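Local coordinates for protein intracellular exo-alpha-(1->5)-L-arabinofuranosidase (Bifidobacterium longum, PDB 2Y2W) that hydrolyses terminal alpha-(1->5)-linked L-arabinofuranosyl bonds in branched and debranched arabinans, and is also active on wheat arabinoxylan, at residues S256-M260 and P261-T265; G264-E267 and K268-T272; E308-T311 and K312-T316. All coordinates share one frame; numbering follows the deposited sequence.

Contact 1: residues S256-M260 and P261-T265; sequences SGAYM and PTFGT
F263 turns its ring back onto A258, and its path is easiest to follow from the backbone outward. CB lies 3.2 Å from M260 O. From there CG is set anti to the F263 nitrogen (chi1 -172°), which carries the ring over the preceding loop. CG comes within 3.8 Å of A258 O, and CD1 lies 3.7 Å from G257 O. Over the middle of one face stands A258 CA, 4.0 Å from the F263 ring centroid and only 11° off the ring normal, which meets the definition of a CH-pi contact. At the far end CZ approaches A258 CB more loosely, as an apolar neighbour.

The backbone holds this fold-back in place. F263 N donates to M260 O at 3.1 Å with an N-H...O angle of 156°, and this bond closes the type I beta turn from M260 to F263. M260 bends at both chi2 and chi3, and its CE ends 4.0 Å from T262 CG2, the two side chains running alongside each other in the same direction. M260 CB sits 3.8 Å from P261 CD, the methionine chain slanting past that edge of the pyrrolidine.

Beyond the two segments, F313 of helix 307-327 meets the F263 ring edge-to-face, and S256 OG is hydrogen-bonded to D217. The Y259 side chain is about 6 Å from those of E215 and Y286, by similarity the acid/base and a sugar-binding residue. The arrangement is a beta-turn loop following strand 249-252 of a (beta/alpha)8 barrel, beside the probable catalytic pocket.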
# COMPACT_ATOMS: atom_id res chain seq x y z
N SER D 256 -7.29 20.61 6.16
CA SER D 256 -8.72 20.52 6.41
C SER D 256 -9.22 21.74 7.19
O SER D 256 -10.43 21.88 7.42
CB SER D 256 -9.05 19.24 7.18
OG SER D 256 -8.70 18.10 6.41
N GLY D 257 -8.29 22.61 7.57
CA GLY D 257 -8.59 23.82 8.32
C GLY D 257 -7.32 24.53 8.76
O GLY D 257 -6.23 23.95 8.74
N ALA D 258 -7.46 25.79 9.15
CA ALA D 258 -6.34 26.61 9.60
C ALA D 258 -5.83 26.18 10.97
O ALA D 258 -4.68 26.43 11.33
CB ALA D 258 -6.73 28.08 9.62
N TYR D 259 -6.71 25.53 11.74
CA TYR D 259 -6.39 25.05 13.09
C TYR D 259 -5.41 23.87 13.08
O TYR D 259 -4.73 23.63 14.08
CB TYR D 259 -7.68 24.66 13.83
CG TYR D 259 -8.55 23.66 13.09
CD1 TYR D 259 -8.32 22.29 13.19
CD2 TYR D 259 -9.62 24.09 12.30
CE1 TYR D 259 -9.12 21.37 12.52
CE2 TYR D 259 -10.42 23.18 11.62
CZ TYR D 259 -10.17 21.82 11.74
OH TYR D 259 -10.96 20.92 11.07
N MET D 260 -5.36 23.16 11.96
CA MET D 260 -4.56 21.94 11.81
C MET D 260 -3.11 22.11 12.25
O MET D 260 -2.47 23.10 11.90
CB MET D 260 -4.62 21.43 10.36
CG MET D 260 -5.94 20.76 9.96
SD MET D 260 -6.36 19.30 10.95
CE MET D 260 -5.06 18.15 10.50
N PRO D 261 -2.58 21.14 13.03
CA PRO D 261 -1.19 21.20 13.49
C PRO D 261 -0.19 21.08 12.34
O PRO D 261 0.97 21.48 12.49
CB PRO D 261 -1.08 19.99 14.43
CG PRO D 261 -2.16 19.06 14.00
CD PRO D 261 -3.28 19.94 13.53
N THR D 262 -0.65 20.54 11.22
CA THR D 262 0.18 20.34 10.03
C THR D 262 -0.01 21.46 8.99
O THR D 262 0.51 21.36 7.87
CB THR D 262 -0.07 18.93 9.41
OG1 THR D 262 0.89 18.68 8.38
CG2 THR D 262 -1.50 18.82 8.85
N PHE D 263 -0.73 22.51 9.37
CA PHE D 263 -1.02 23.64 8.49
C PHE D 263 0.25 24.30 7.95
O PHE D 263 1.21 24.53 8.69
CB PHE D 263 -1.88 24.68 9.21
CG PHE D 263 -2.39 25.78 8.32
CD1 PHE D 263 -3.25 25.50 7.26
CD2 PHE D 263 -2.04 27.11 8.57
CE1 PHE D 263 -3.73 26.53 6.44
CE2 PHE D 263 -2.52 28.14 7.76
CZ PHE D 263 -3.36 27.84 6.69
N GLY D 264 0.25 24.58 6.64
CA GLY D 264 1.40 25.18 5.97
C GLY D 264 2.44 24.14 5.56
O GLY D 264 2.77 24.03 4.38
N THR D 265 2.94 23.40 6.54
CA THR D 265 3.99 22.39 6.31
C THR D 265 3.49 21.18 5.51
O THR D 265 4.27 20.53 4.81
CB THR D 265 4.63 21.91 7.63
OG1 THR D 265 3.60 21.56 8.57
CG2 THR D 265 5.50 23.00 8.24

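Contact 2: residues G264-E267 and K268-T272; sequences GTWE and KTVLT
The indole of W266 carries V270 CG2 on one face: the methyl stands 4.0 Å from the centroid of the five-membered ring and 17° off its normal, a CH-pi contact displaced toward the rim between NE1 and CE2. A chi1 of 174° swings the indole away from the W266 amide and lays it beside the next helical turn, where V270 reaches it. NE1 is hydrogen-bonded to C253 O, which pins the indole to the chain just after strand 249-252.

The other flat group, the carboxylate of E267, folds back because its chain bends at chi2. OE1 takes a weak bond from G264 N at 3.0 Å, while OE2 accepts from S255 OG, so the carboxylate reaches back to residues ahead of the helix, firmly through OE2 and only weakly through OE1.

G264 is the N-cap residue, and K268 N donates to G264 O at 3.0 Å. At the next residue, T265 O is gripped twice by T269, one turn further along: by the backbone N at 3.2 Å and by OG1 at 2.9 Å, the hydroxyl coming in close to the line of the carbonyl bond. T272 OG1 and N similarly reach K268 O, from opposite faces of its plane. L271 N bonds to E267 O at 2.8 Å. Taken together, these are the N-cap and first turns of helix 265-274, the helical element of a beta-alpha-beta unit between barrel strands 249-252 and 280-287.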
# COMPACT_ATOMS: atom_id res chain seq x y z
N GLY D 264 0.25 24.58 6.64
CA GLY D 264 1.40 25.18 5.97
C GLY D 264 2.44 24.14 5.56
O GLY D 264 2.77 24.03 4.38
N THR D 265 2.94 23.40 6.54
CA THR D 265 3.99 22.39 6.31
C THR D 265 3.49 21.18 5.51
O THR D 265 4.27 20.53 4.81
CB THR D 265 4.63 21.91 7.63
OG1 THR D 265 3.60 21.56 8.57
CG2 THR D 265 5.50 23.00 8.24
N TRP D 266 2.19 20.89 5.62
CA TRP D 266 1.56 19.85 4.81
C TRP D 266 1.67 20.24 3.34
O TRP D 266 2.21 19.48 2.53
CB TRP D 266 0.09 19.67 5.20
CG TRP D 266 -0.66 18.72 4.31
CD1 TRP D 266 -1.26 19.01 3.12
CD2 TRP D 266 -0.90 17.33 4.56
NE1 TRP D 266 -1.85 17.89 2.60
CE2 TRP D 266 -1.65 16.84 3.46
CE3 TRP D 266 -0.56 16.45 5.59
CZ2 TRP D 266 -2.06 15.51 3.38
CZ3 TRP D 266 -0.97 15.13 5.51
CH2 TRP D 266 -1.71 14.67 4.40
N GLU D 267 1.16 21.42 3.01
CA GLU D 267 1.16 21.94 1.65
C GLU D 267 2.57 22.02 1.06
O GLU D 267 2.79 21.61 -0.07
CB GLU D 267 0.50 23.32 1.60
CG GLU D 267 -1.02 23.31 1.78
CD GLU D 267 -1.47 23.24 3.23
OE1 GLU D 267 -0.62 23.18 4.15
OE2 GLU D 267 -2.70 23.26 3.46
N LYS D 268 3.52 22.52 1.85
CA LYS D 268 4.90 22.65 1.40
C LYS D 268 5.48 21.31 0.97
O LYS D 268 6.00 21.18 -0.14
CB LYS D 268 5.77 23.29 2.48
CG LYS D 268 7.04 23.93 1.94
CD LYS D 268 7.63 24.95 2.92
CE LYS D 268 6.78 26.22 3.02
NZ LYS D 268 5.66 26.10 4.00
N THR D 269 5.39 20.31 1.85
CA THR D 269 5.93 18.98 1.59
C THR D 269 5.25 18.31 0.39
O THR D 269 5.91 17.80 -0.51
CB THR D 269 5.83 18.07 2.83
OG1 THR D 269 6.37 18.76 3.97
CG2 THR D 269 6.60 16.77 2.63
N VAL D 270 3.91 18.33 0.40
CA VAL D 270 3.11 17.67 -0.63
C VAL D 270 3.31 18.31 -2.01
O VAL D 270 3.59 17.61 -2.99
CB VAL D 270 1.60 17.63 -0.23
CG1 VAL D 270 0.70 17.31 -1.43
CG2 VAL D 270 1.39 16.63 0.89
N LEU D 271 3.19 19.64 -2.08
CA LEU D 271 3.29 20.35 -3.35
C LEU D 271 4.71 20.35 -3.93
O LEU D 271 4.86 20.30 -5.14
CB LEU D 271 2.75 21.78 -3.24
CG LEU D 271 1.27 21.97 -2.86
CD1 LEU D 271 0.94 23.44 -2.69
CD2 LEU D 271 0.32 21.31 -3.86
N THR D 272 5.73 20.39 -3.07
CA THR D 272 7.12 20.36 -3.53
C THR D 272 7.43 19.10 -4.33
O THR D 272 8.07 19.17 -5.39
CB THR D 272 8.13 20.51 -2.35
OG1 THR D 272 7.92 21.77 -1.71
CG2 THR D 272 9.57 20.43 -2.83

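Contact 3: residues E308-T311 and K312-T316; sequences EDMT and KFIAT
K312 and the residues after it bond back to E308-T311 in the i to i+4 pattern of an alpha-helix, here helix 307-327, which comes, in chain order, between barrel strands 280-287 and 335-341. The first of these bonds is the longest: K312 N reaches E308 O at 3.3 Å, nearly straight at 174°.

F313 follows, its N 2.8 Å from D309 O. The D309 and F313 side chains run alongside each other, pointing the same way, and D309 OD1 approaches F313 CD2 at the ring edge, 4.0 Å away, with the carboxylate turned 70° from the ring plane. OD1 has a stronger partner in Y287 OH, which ties this acid to the neighbouring strand; F338 of strand 335-341 meets the F313 ring edge-to-face.

Next comes I314, whose N donates to M310 O at 2.8 Å. Its chi1 of -72° swings CG1 away from the carbonyl carbon, and the extended chi2 then carries CD1 to 3.8 Å from M310 CG. Both apolar chains also touch F338 and helix 382-397, so the pair fills a buried interface between barrel and helices. A315 N continues the series to T311 O, with CB near the same oxygen. At T316 the hydroxyl joins the backbone N on one acceptor: OG1 donates to K312 O at 2.7 Å from above its carbonyl plane.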
# COMPACT_ATOMS: atom_id res chain seq x y z
N GLU D 308 -11.30 37.11 8.09
CA GLU D 308 -9.91 37.36 8.49
C GLU D 308 -9.09 36.07 8.61
O GLU D 308 -7.90 36.06 8.31
CB GLU D 308 -9.86 38.13 9.81
CG GLU D 308 -10.53 39.50 9.76
CD GLU D 308 -9.82 40.49 8.85
OE1 GLU D 308 -8.59 40.67 9.01
OE2 GLU D 308 -10.49 41.09 7.98
N ASP D 309 -9.75 35.00 9.05
CA ASP D 309 -9.15 33.67 9.08
C ASP D 309 -8.85 33.20 7.66
O ASP D 309 -7.76 32.72 7.37
CB ASP D 309 -10.08 32.69 9.81
CG ASP D 309 -9.46 31.31 9.98
OD1 ASP D 309 -9.56 30.48 9.05
OD2 ASP D 309 -8.87 31.04 11.05
N MET D 310 -9.83 33.38 6.76
CA MET D 310 -9.70 33.01 5.36
C MET D 310 -8.60 33.80 4.64
O MET D 310 -7.88 33.24 3.80
CB MET D 310 -11.04 33.16 4.63
CG MET D 310 -11.04 32.68 3.19
SD MET D 310 -12.59 32.96 2.31
CE MET D 310 -13.49 31.46 2.70
N THR D 311 -8.46 35.08 4.97
CA THR D 311 -7.41 35.93 4.40
C THR D 311 -6.02 35.39 4.74
O THR D 311 -5.18 35.22 3.85
CB THR D 311 -7.57 37.41 4.85
OG1 THR D 311 -8.86 37.90 4.46
CG2 THR D 311 -6.50 38.30 4.21
N LYS D 312 -5.79 35.11 6.02
CA LYS D 312 -4.56 34.47 6.47
C LYS D 312 -4.38 33.08 5.85
O LYS D 312 -3.27 32.73 5.42
CB LYS D 312 -4.52 34.37 8.00
CG LYS D 312 -3.67 35.44 8.66
CD LYS D 312 -3.69 35.32 10.18
CE LYS D 312 -2.45 35.94 10.82
NZ LYS D 312 -2.26 37.38 10.46
N PHE D 313 -5.46 32.31 5.81
CA PHE D 313 -5.50 30.99 5.17
C PHE D 313 -4.96 31.08 3.74
O PHE D 313 -4.05 30.33 3.36
CB PHE D 313 -6.94 30.47 5.16
CG PHE D 313 -7.06 28.96 5.15
CD1 PHE D 313 -6.33 28.18 4.27
CD2 PHE D 313 -7.93 28.33 6.04
CE1 PHE D 313 -6.45 26.79 4.27
CE2 PHE D 313 -8.06 26.95 6.05
CZ PHE D 313 -7.32 26.17 5.16
N ILE D 314 -5.52 32.00 2.95
CA ILE D 314 -5.11 32.22 1.57
C ILE D 314 -3.64 32.61 1.47
O ILE D 314 -2.90 32.06 0.65
CB ILE D 314 -6.02 33.28 0.87
CG1 ILE D 314 -7.41 32.69 0.60
CG2 ILE D 314 -5.40 33.77 -0.44
CD1 ILE D 314 -8.53 33.71 0.49
N ALA D 315 -3.21 33.54 2.33
CA ALA D 315 -1.83 34.02 2.34
C ALA D 315 -0.82 32.90 2.61
O ALA D 315 0.19 32.78 1.91
CB ALA D 315 -1.65 35.14 3.36
N THR D 316 -1.12 32.06 3.61
CA THR D 316 -0.22 31.00 4.05
C THR D 316 -0.12 29.86 3.04
O THR D 316 0.98 29.35 2.78
CB THR D 316 -0.66 30.43 5.43
OG1 THR D 316 -1.00 31.51 6.31
CG2 THR D 316 0.46 29.61 6.06

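From the N terminus, contact 1 closes the loop that follows strand 249-252, and contact 2 begins where it ends: G264, the N-cap, and T265, the first helical residue, belong to both. Contact 3 comes later in series, on helix 307-327, after strand 280-287; none of the three is nested in or crosses another. Contacts 1 and 3 nevertheless meet in space, since A258 N lies 3.4 Å from F313 CE2 and T316 CG2 is 3.7 Å from F263 CE2. Contacts 2 and 3 do not touch. The loop at 256-265 thus runs into helix 265-274 and packs on the N-terminal part of helix 307-327; the two helices also touch directly, further along, through E267, K268 and L271.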